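Unique short US2 glycoprotein (Human herpesvirus 5, PDB 1IM3) binds newly made MHC class I heavy chains through its lumenal immunoglobulin-like domain and redirects them to the cytosol for proteasomal destruction, hiding infected cells from cytotoxic T lymphocytes. Local coordinates at residues F32-D37 with L45-D50; V41-Y46 with D68-F73; A77-L80 with D85-W88. All blocks are in the same frame, centred on the assembly; numbering follows the deposited sequence.

Interaction 1: F32-D37 with L45-D50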
loop_
_atom_site.group_PDB
_atom_site.type_symbol
_atom_site.label_atom_id
_atom_site.label_comp_id
_atom_site.label_asym_id
_atom_site.label_seq_id
_atom_site.Cartn_x
_atom_site.Cartn_y
_atom_site.Cartn_z
ATOM N N PHE D 32 -4.315 -9.476 -18.284
ATOM C CA PHE D 32 -4.163 -8.726 -19.545
ATOM C C PHE D 32 -4.072 -7.273 -19.088
ATOM O O PHE D 32 -5.054 -6.714 -18.613
ATOM C CB PHE D 32 -5.394 -8.919 -20.432
ATOM C CG PHE D 32 -5.269 -8.314 -21.803
ATOM C CD1 PHE D 32 -4.438 -8.879 -22.766
ATOM C CD2 PHE D 32 -6.011 -7.185 -22.148
ATOM C CE1 PHE D 32 -4.350 -8.338 -24.048
ATOM C CE2 PHE D 32 -5.923 -6.639 -23.438
ATOM C CZ PHE D 32 -5.089 -7.229 -24.380
ATOM N N ASP D 33 -2.905 -6.663 -19.239
ATOM C CA ASP D 33 -2.705 -5.302 -18.735
ATOM C C ASP D 33 -2.229 -4.327 -19.830
ATOM O O ASP D 33 -1.058 -3.982 -19.897
ATOM C CB ASP D 33 -1.683 -5.400 -17.587
ATOM C CG ASP D 33 -1.489 -4.088 -16.835
ATOM O OD1 ASP D 33 -2.187 -3.092 -17.132
ATOM O OD2 ASP D 33 -0.627 -4.059 -15.935
ATOM N N PRO D 34 -3.145 -3.872 -20.691
ATOM C CA PRO D 34 -2.805 -2.953 -21.787
ATOM C C PRO D 34 -2.600 -1.493 -21.388
ATOM O O PRO D 34 -3.350 -0.941 -20.590
ATOM C CB PRO D 34 -3.968 -3.136 -22.759
ATOM C CG PRO D 34 -5.120 -3.323 -21.842
ATOM C CD PRO D 34 -4.560 -4.269 -20.763
ATOM N N LYS D 35 -1.562 -0.881 -21.939
ATOM C CA LYS D 35 -1.265 0.524 -21.649
ATOM C C LYS D 35 -1.114 1.331 -22.928
ATOM O O LYS D 35 -0.651 0.813 -23.943
ATOM C CB LYS D 35 0.045 0.692 -20.869
ATOM C CG LYS D 35 0.056 0.322 -19.384
ATOM C CD LYS D 35 0.464 -1.135 -19.160
ATOM C CE LYS D 35 0.954 -1.425 -17.729
ATOM N NZ LYS D 35 -0.039 -1.238 -16.624
ATOM N N ALA D 36 -1.524 2.594 -22.874
ATOM C CA ALA D 36 -1.377 3.477 -24.020
ATOM C C ALA D 36 -0.041 4.165 -23.772
ATOM O O ALA D 36 0.263 4.572 -22.649
ATOM C CB ALA D 36 -2.481 4.510 -24.060
ATOM N N ASP D 37 0.783 4.269 -24.799
ATOM C CA ASP D 37 2.055 4.958 -24.619
ATOM C C ASP D 37 2.004 6.238 -25.435
ATOM O O ASP D 37 1.839 6.191 -26.656
ATOM C CB ASP D 37 3.225 4.117 -25.100
ATOM C CG ASP D 37 4.555 4.707 -24.694
ATOM O OD1 ASP D 37 4.628 5.944 -24.509
ATOM O OD2 ASP D 37 5.533 3.942 -24.564
ATOM N N LEU D 45 -5.199 1.150 -20.148
ATOM C CA LEU D 45 -6.332 1.057 -21.030
ATOM C C LEU D 45 -7.215 -0.019 -20.448
ATOM O O LEU D 45 -6.748 -0.958 -19.805
ATOM C CB LEU D 45 -5.919 0.641 -22.415
ATOM C CG LEU D 45 -5.128 1.702 -23.185
ATOM C CD1 LEU D 45 -4.594 1.102 -24.494
ATOM C CD2 LEU D 45 -6.034 2.916 -23.470
ATOM N N TYR D 46 -8.508 0.140 -20.681
ATOM C CA TYR D 46 -9.500 -0.818 -20.228
ATOM C C TYR D 46 -10.293 -1.385 -21.380
ATOM O O TYR D 46 -10.934 -0.616 -22.129
ATOM C CB TYR D 46 -10.451 -0.144 -19.287
ATOM C CG TYR D 46 -9.650 0.418 -18.195
ATOM C CD1 TYR D 46 -9.227 -0.376 -17.125
ATOM C CD2 TYR D 46 -9.236 1.750 -18.232
ATOM C CE1 TYR D 46 -8.434 0.140 -16.125
ATOM C CE2 TYR D 46 -8.425 2.280 -17.236
ATOM C CZ TYR D 46 -8.039 1.476 -16.188
ATOM O OH TYR D 46 -7.259 2.054 -15.205
ATOM N N VAL D 47 -10.228 -2.710 -21.519
ATOM C CA VAL D 47 -10.929 -3.406 -22.572
ATOM C C VAL D 47 -12.062 -4.280 -22.053
ATOM O O VAL D 47 -11.961 -4.866 -20.973
ATOM C CB VAL D 47 -9.957 -4.276 -23.379
ATOM C CG1 VAL D 47 -8.742 -3.459 -23.698
ATOM C CG2 VAL D 47 -9.623 -5.550 -22.634
ATOM N N HIS D 48 -13.131 -4.354 -22.837
ATOM C CA HIS D 48 -14.300 -5.148 -22.496
ATOM C C HIS D 48 -13.885 -6.625 -22.514
ATOM O O HIS D 48 -12.999 -6.997 -23.296
ATOM C CB HIS D 48 -15.408 -4.854 -23.503
ATOM C CG HIS D 48 -16.721 -5.480 -23.154
ATOM N ND1 HIS D 48 -16.993 -6.811 -23.378
ATOM C CD2 HIS D 48 -17.827 -4.962 -22.567
ATOM C CE1 HIS D 48 -18.210 -7.087 -22.941
ATOM N NE2 HIS D 48 -18.736 -5.981 -22.444
ATOM N N ALA D 49 -14.490 -7.440 -21.659
ATOM C CA ALA D 49 -14.120 -8.858 -21.579
ATOM C C ALA D 49 -14.304 -9.603 -22.902
ATOM O O ALA D 49 -13.603 -10.582 -23.166
ATOM C CB ALA D 49 -14.910 -9.566 -20.439
ATOM N N ASP D 50 -15.231 -9.151 -23.733
ATOM C CA ASP D 50 -15.474 -9.832 -24.999
ATOM C C ASP D 50 -14.264 -9.739 -25.937
ATOM O O ASP D 50 -14.140 -10.514 -26.889
ATOM C CB ASP D 50 -16.694 -9.253 -25.737
ATOM C CG ASP D 50 -18.015 -9.582 -25.069
ATOM O OD1 ASP D 50 -18.054 -10.391 -24.104
ATOM O OD2 ASP D 50 -19.015 -9.015 -25.550
#
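Leu45 meets strand 30-37 through both its backbone and its side chain. Its amide gives a short, fairly straight hydrogen bond to the carbonyl of Pro34, with Leu45 N 2.8 Å from Pro34 O and an N-H...O angle of 165°; the donor arrives tilted 29° from the carbonyl plane. Beside this bond CB of Leu45 lies by the Pro34 ring, and the rest of the isobutyl group runs on along the strand toward Ala36. Leu45 CG lies 3.7 Å from Ala36 N, and the CD2 branch reaches the methyl of Ala36, with Leu45 CD2 3.9 Å from Ala36 CB. The other branch, CD1, lies against the peptide that joins Lys35 to Ala36.

Two residues on, the chain returns a second apolar side chain to the strand. Val47 splits its methyls between two partners: CG1 approaches CG of the Pro34 ring at 4.1 Å, while CG2 comes obliquely to the Phe32 ring, 3.9 Å from CE2. With chi1 at -174°, Phe32 holds its ring anti to the backbone N, where CD2 and CE2 can meet this methyl. Pro34 CG also rests 3.5 Å from Leu45 O.

Outside this shell, Phe32 packs on Trp62 and Val52, and Val47 on Val64, so Phe32 and Val47 join the two segments to the packing between the sheets of the immunoglobulin-like domain. Lys35 points its bond to CB away from 45-50; its ammonium group hydrogen-bonds to Asn44 and to the backbone of another protein's chain, and forms a weakly bonded salt bridge with Asp33. That chain also contacts Asp33 by a salt bridge and gives a basic side chain to Leu45 O.

The chemistry is therefore divided: one backbone bond extends the pairing of strands 30-37 and 42-44 past the shorter strand, hydrocarbon contacts carry the remainder, and Asp33 and Lys35 also make bonds to another protein.

Interaction 2: V41-Y46 with D68-F73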
loop_
_atom_site.group_PDB
_atom_site.type_symbol
_atom_site.label_atom_id
_atom_site.label_comp_id
_atom_site.label_asym_id
_atom_site.label_seq_id
_atom_site.Cartn_x
_atom_site.Cartn_y
_atom_site.Cartn_z
ATOM N N VAL D 41 5.284 8.812 -21.422
ATOM C CA VAL D 41 4.293 8.702 -20.360
ATOM C C VAL D 41 3.010 8.132 -20.952
ATOM O O VAL D 41 2.725 8.323 -22.147
ATOM C CB VAL D 41 3.986 10.081 -19.704
ATOM C CG1 VAL D 41 3.299 11.005 -20.709
ATOM C CG2 VAL D 41 3.112 9.884 -18.451
ATOM N N GLY D 42 2.243 7.425 -20.124
ATOM C CA GLY D 42 1.009 6.847 -20.611
ATOM C C GLY D 42 -0.031 6.635 -19.540
ATOM O O GLY D 42 -0.057 7.333 -18.531
ATOM N N GLU D 43 -0.911 5.675 -19.783
ATOM C CA GLU D 43 -1.950 5.342 -18.834
ATOM C C GLU D 43 -2.539 4.003 -19.206
ATOM O O GLU D 43 -2.409 3.529 -20.333
ATOM C CB GLU D 43 -3.049 6.406 -18.816
ATOM C CG GLU D 43 -3.626 6.725 -20.168
ATOM C CD GLU D 43 -4.835 7.624 -20.068
ATOM O OE1 GLU D 43 -5.042 8.444 -20.981
ATOM O OE2 GLU D 43 -5.583 7.500 -19.077
ATOM N N ASN D 44 -3.185 3.393 -18.232
ATOM C CA ASN D 44 -3.797 2.106 -18.435
ATOM C C ASN D 44 -5.007 2.193 -19.346
ATOM O O ASN D 44 -5.729 3.185 -19.336
ATOM C CB ASN D 44 -4.173 1.520 -17.069
ATOM C CG ASN D 44 -2.963 1.021 -16.309
ATOM O OD1 ASN D 44 -1.922 0.738 -16.901
ATOM N ND2 ASN D 44 -3.092 0.900 -15.001
ATOM N N LEU D 45 -5.199 1.150 -20.148
ATOM C CA LEU D 45 -6.332 1.057 -21.030
ATOM C C LEU D 45 -7.215 -0.019 -20.448
ATOM O O LEU D 45 -6.748 -0.958 -19.805
ATOM C CB LEU D 45 -5.919 0.641 -22.415
ATOM C CG LEU D 45 -5.128 1.702 -23.185
ATOM C CD1 LEU D 45 -4.594 1.102 -24.494
ATOM C CD2 LEU D 45 -6.034 2.916 -23.470
ATOM N N TYR D 46 -8.508 0.140 -20.681
ATOM C CA TYR D 46 -9.500 -0.818 -20.228
ATOM C C TYR D 46 -10.293 -1.385 -21.380
ATOM O O TYR D 46 -10.934 -0.616 -22.129
ATOM C CB TYR D 46 -10.451 -0.144 -19.287
ATOM C CG TYR D 46 -9.650 0.418 -18.195
ATOM C CD1 TYR D 46 -9.227 -0.376 -17.125
ATOM C CD2 TYR D 46 -9.236 1.750 -18.232
ATOM C CE1 TYR D 46 -8.434 0.140 -16.125
ATOM C CE2 TYR D 46 -8.425 2.280 -17.236
ATOM C CZ TYR D 46 -8.039 1.476 -16.188
ATOM O OH TYR D 46 -7.259 2.054 -15.205
ATOM N N ASP D 68 -11.335 3.903 -27.677
ATOM C CA ASP D 68 -10.974 5.305 -27.832
ATOM C C ASP D 68 -9.609 5.564 -27.227
ATOM O O ASP D 68 -9.373 5.277 -26.065
ATOM C CB ASP D 68 -11.975 6.246 -27.143
ATOM C CG ASP D 68 -13.340 6.256 -27.803
ATOM O OD1 ASP D 68 -13.447 5.953 -29.013
ATOM O OD2 ASP D 68 -14.319 6.592 -27.098
ATOM N N VAL D 69 -8.687 6.059 -28.026
ATOM C CA VAL D 69 -7.401 6.407 -27.473
ATOM C C VAL D 69 -7.231 7.835 -27.860
ATOM O O VAL D 69 -7.685 8.290 -28.904
ATOM C CB VAL D 69 -6.220 5.632 -28.060
ATOM C CG1 VAL D 69 -6.278 4.177 -27.604
ATOM C CG2 VAL D 69 -6.207 5.785 -29.578
ATOM N N MET D 70 -6.587 8.561 -26.991
ATOM C CA MET D 70 -6.342 9.948 -27.261
ATOM C C MET D 70 -5.470 10.120 -28.501
ATOM O O MET D 70 -4.775 9.193 -28.927
ATOM C CB MET D 70 -5.663 10.571 -26.061
ATOM C CG MET D 70 -6.530 10.580 -24.830
ATOM S SD MET D 70 -5.624 11.356 -23.510
ATOM C CE MET D 70 -6.200 13.023 -23.669
ATOM N N PRO D 71 -5.506 11.318 -29.104
ATOM C CA PRO D 71 -4.723 11.641 -30.304
ATOM C C PRO D 71 -3.231 11.454 -30.050
ATOM O O PRO D 71 -2.469 11.064 -30.937
ATOM C CB PRO D 71 -5.076 13.101 -30.557
ATOM C CG PRO D 71 -6.483 13.195 -30.039
ATOM C CD PRO D 71 -6.401 12.432 -28.746
ATOM N N ILE D 72 -2.824 11.736 -28.821
ATOM C CA ILE D 72 -1.430 11.608 -28.418
ATOM C C ILE D 72 -0.936 10.165 -28.470
ATOM O O ILE D 72 0.244 9.900 -28.263
ATOM C CB ILE D 72 -1.241 12.067 -26.976
ATOM C CG1 ILE D 72 -2.165 13.243 -26.676
ATOM C CG2 ILE D 72 0.200 12.457 -26.746
ATOM C CD1 ILE D 72 -2.259 13.554 -25.195
ATOM N N PHE D 73 -1.830 9.223 -28.731
ATOM C CA PHE D 73 -1.418 7.833 -28.755
ATOM C C PHE D 73 -0.264 7.554 -29.685
ATOM O O PHE D 73 -0.254 7.936 -30.850
ATOM C CB PHE D 73 -2.573 6.909 -29.142
ATOM C CG PHE D 73 -2.304 5.452 -28.854
ATOM C CD1 PHE D 73 -2.660 4.899 -27.630
ATOM C CD2 PHE D 73 -1.718 4.631 -29.812
ATOM C CE1 PHE D 73 -2.445 3.544 -27.363
ATOM C CE2 PHE D 73 -1.497 3.275 -29.556
ATOM C CZ PHE D 73 -1.864 2.732 -28.329
#
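Glu43 and Leu45 reach the 68-73 loop from the chain that runs through and past strand 42-44, one with a polar end and the other with two methyls. Glu43 comes first. Its chi1 of 53° places CG between the backbone N and the carbonyl carbon, and the chain then runs extended, bringing the carboxylate to the Met70 thioether although the bond to CB does not head there. Glu43 OE1 stands 3.9 Å from Met70 SD, with the two side chains crossing at about a right angle. This is a loose van der Waals touch near the surface; OE1 is hydrogen-bonded to the hydroxyl of Tyr38, a residue on which Met70 also packs.

Next, Asn44 turns its amide to the backbone of another protein's chain. Leu45 then turns inward, and its branches divide the opposing loop between them. Leu45 CD2 lies 4.3 Å from Val69 CG1, while Leu45 CD1 comes obliquely to the Phe73 ring, 4.3 Å from CE1. The ring comes within range because Phe73 holds CG anti to its backbone N, chi1 -166°. A type I turn from Met70 to Phe73, closed by the bond from Phe73 N to Met70 O at 3.0 Å, brings the chain round between Val69 and Phe73.

The contact lies at one end of the sandwich, its centre about 13 Å from the centre of the chain. Leu45 packs on Leu17 of strand 16-25, Val69 and Phe73 share Ile12 of strand 3-12, and Phe73 also touches Ala36 of strand 30-37, so residues from both sheets close around the loop that leads from strand 59-68 into strand 75-82.

Interaction 3: A77-L80 with D85-W88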
loop_
_atom_site.group_PDB
_atom_site.type_symbol
_atom_site.label_atom_id
_atom_site.label_comp_id
_atom_site.label_asym_id
_atom_site.label_seq_id
_atom_site.Cartn_x
_atom_site.Cartn_y
_atom_site.Cartn_z
ATOM N N ALA D 77 1.559 -0.515 -25.236
ATOM C CA ALA D 77 2.485 -1.227 -24.358
ATOM C C ALA D 77 1.612 -2.269 -23.673
ATOM O O ALA D 77 0.736 -1.939 -22.882
ATOM C CB ALA D 77 3.092 -0.299 -23.327
ATOM N N LEU D 78 1.858 -3.527 -23.983
ATOM C CA LEU D 78 1.056 -4.601 -23.440
ATOM C C LEU D 78 1.785 -5.434 -22.406
ATOM O O LEU D 78 2.678 -6.211 -22.743
ATOM C CB LEU D 78 0.582 -5.488 -24.589
ATOM C CG LEU D 78 -0.448 -6.572 -24.286
ATOM C CD1 LEU D 78 -1.652 -5.961 -23.576
ATOM C CD2 LEU D 78 -0.874 -7.234 -25.607
ATOM N N ARG D 79 1.418 -5.264 -21.141
ATOM C CA ARG D 79 2.023 -6.040 -20.070
ATOM C C ARG D 79 1.148 -7.266 -19.863
ATOM O O ARG D 79 -0.062 -7.161 -19.738
ATOM C CB ARG D 79 2.106 -5.224 -18.772
ATOM C CG ARG D 79 2.588 -6.019 -17.548
ATOM C CD ARG D 79 2.732 -5.154 -16.284
ATOM N NE ARG D 79 3.078 -5.966 -15.119
ATOM C CZ ARG D 79 2.190 -6.515 -14.291
ATOM N NH1 ARG D 79 0.875 -6.342 -14.472
ATOM N NH2 ARG D 79 2.619 -7.249 -13.286
ATOM N N LEU D 80 1.760 -8.435 -19.856
ATOM C CA LEU D 80 0.996 -9.653 -19.671
ATOM C C LEU D 80 1.644 -10.472 -18.581
ATOM O O LEU D 80 2.862 -10.455 -18.442
ATOM C CB LEU D 80 0.992 -10.490 -20.956
ATOM C CG LEU D 80 0.368 -9.908 -22.216
ATOM C CD1 LEU D 80 0.589 -10.869 -23.367
ATOM C CD2 LEU D 80 -1.129 -9.672 -22.002
ATOM N N ASP D 85 4.511 -15.289 -14.944
ATOM C CA ASP D 85 5.650 -14.730 -15.655
ATOM C C ASP D 85 5.209 -13.473 -16.371
ATOM O O ASP D 85 4.198 -13.479 -17.084
ATOM C CB ASP D 85 6.224 -15.729 -16.669
ATOM C CG ASP D 85 6.950 -16.893 -15.996
ATOM O OD1 ASP D 85 7.696 -16.647 -15.009
ATOM O OD2 ASP D 85 6.781 -18.047 -16.460
ATOM N N VAL D 86 5.975 -12.407 -16.179
ATOM C CA VAL D 86 5.692 -11.121 -16.789
ATOM C C VAL D 86 6.425 -10.943 -18.109
ATOM O O VAL D 86 7.611 -11.243 -18.227
ATOM C CB VAL D 86 6.125 -9.952 -15.844
ATOM C CG1 VAL D 86 5.748 -8.603 -16.451
ATOM C CG2 VAL D 86 5.482 -10.119 -14.486
ATOM N N ILE D 87 5.713 -10.458 -19.107
ATOM C CA ILE D 87 6.334 -10.174 -20.393
ATOM C C ILE D 87 5.658 -8.936 -20.940
ATOM O O ILE D 87 4.451 -8.760 -20.755
ATOM C CB ILE D 87 6.155 -11.314 -21.427
ATOM C CG1 ILE D 87 4.686 -11.511 -21.754
ATOM C CG2 ILE D 87 6.748 -12.601 -20.892
ATOM C CD1 ILE D 87 4.462 -12.522 -22.833
ATOM N N TRP D 88 6.441 -8.076 -21.578
ATOM C CA TRP D 88 5.904 -6.884 -22.188
ATOM C C TRP D 88 5.967 -7.029 -23.701
ATOM O O TRP D 88 6.961 -7.516 -24.234
ATOM C CB TRP D 88 6.719 -5.658 -21.783
ATOM C CG TRP D 88 6.527 -5.224 -20.370
ATOM C CD1 TRP D 88 7.086 -5.782 -19.254
ATOM C CD2 TRP D 88 5.772 -4.099 -19.920
ATOM N NE1 TRP D 88 6.732 -5.065 -18.138
ATOM C CE2 TRP D 88 5.925 -4.025 -18.520
ATOM C CE3 TRP D 88 4.983 -3.134 -20.569
ATOM C CZ2 TRP D 88 5.328 -3.020 -17.748
ATOM C CZ3 TRP D 88 4.391 -2.129 -19.801
ATOM C CH2 TRP D 88 4.569 -2.086 -18.401
#
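Leu80 and Ile87 form a hydrogen-bonded pair in the antiparallel beta hairpin of strands 75-82 and 85-91, which forms one edge of its sheet within this chain. Leu80 N to Ile87 O and Ile87 N to Leu80 O both measure 2.9 Å, nearly straight at 161° and 163°, and each donor lies close to the carbonyl axis. CA-H...O contacts reinforce the ladder: Trp88 CA lies 3.3 Å from Leu78 O, and Val86 CA approaches Leu80 O in the same way. On the face of these paired residues, Leu80 CB packs 3.9 Å from Ile87 CG1.

On the other face Arg79 and Trp88 make a non-hydrogen-bonded pair. The arginine chain runs extended across one face of the indole, its CB above the six-membered ring in a CH-pi contact 3.8 Å from the centroid, while Ala77 CB meets the ring edge near CZ3. Val86 CG1 lies beside Arg79 NE. Beyond it, the guanidinium forms a salt bridge with Asp33 through NH1, which also bonds to the backbone of another protein's chain. Further up the same side chain, Arg79 CD comes 3.7 Å from Trp88 CZ2.

In the fold
All three contacts reach the sheet of strands 42-44, 30-37, 75-82 and 85-91, but at different depths. Interaction 1 is the most central, its centre about 6 Å from the centre of the chain, and mixes one backbone bond with buried hydrocarbon packing. Interaction 2 shares Leu45 with it and lies at the end of the sandwich, relying on side chains alone, with an exposed Glu43-Met70 pair at its margin. Interaction 3, a partly buried hairpin at the sheet edge, combines regular backbone pairing with Arg79 packed on Trp88. Interactions 1 and 3 meet through neighbouring strands 30-37 and 75-82, where a backbone hydrogen bond joins Lys35 N and Ala77 O; interactions 2 and 3 only adjoin in sequence.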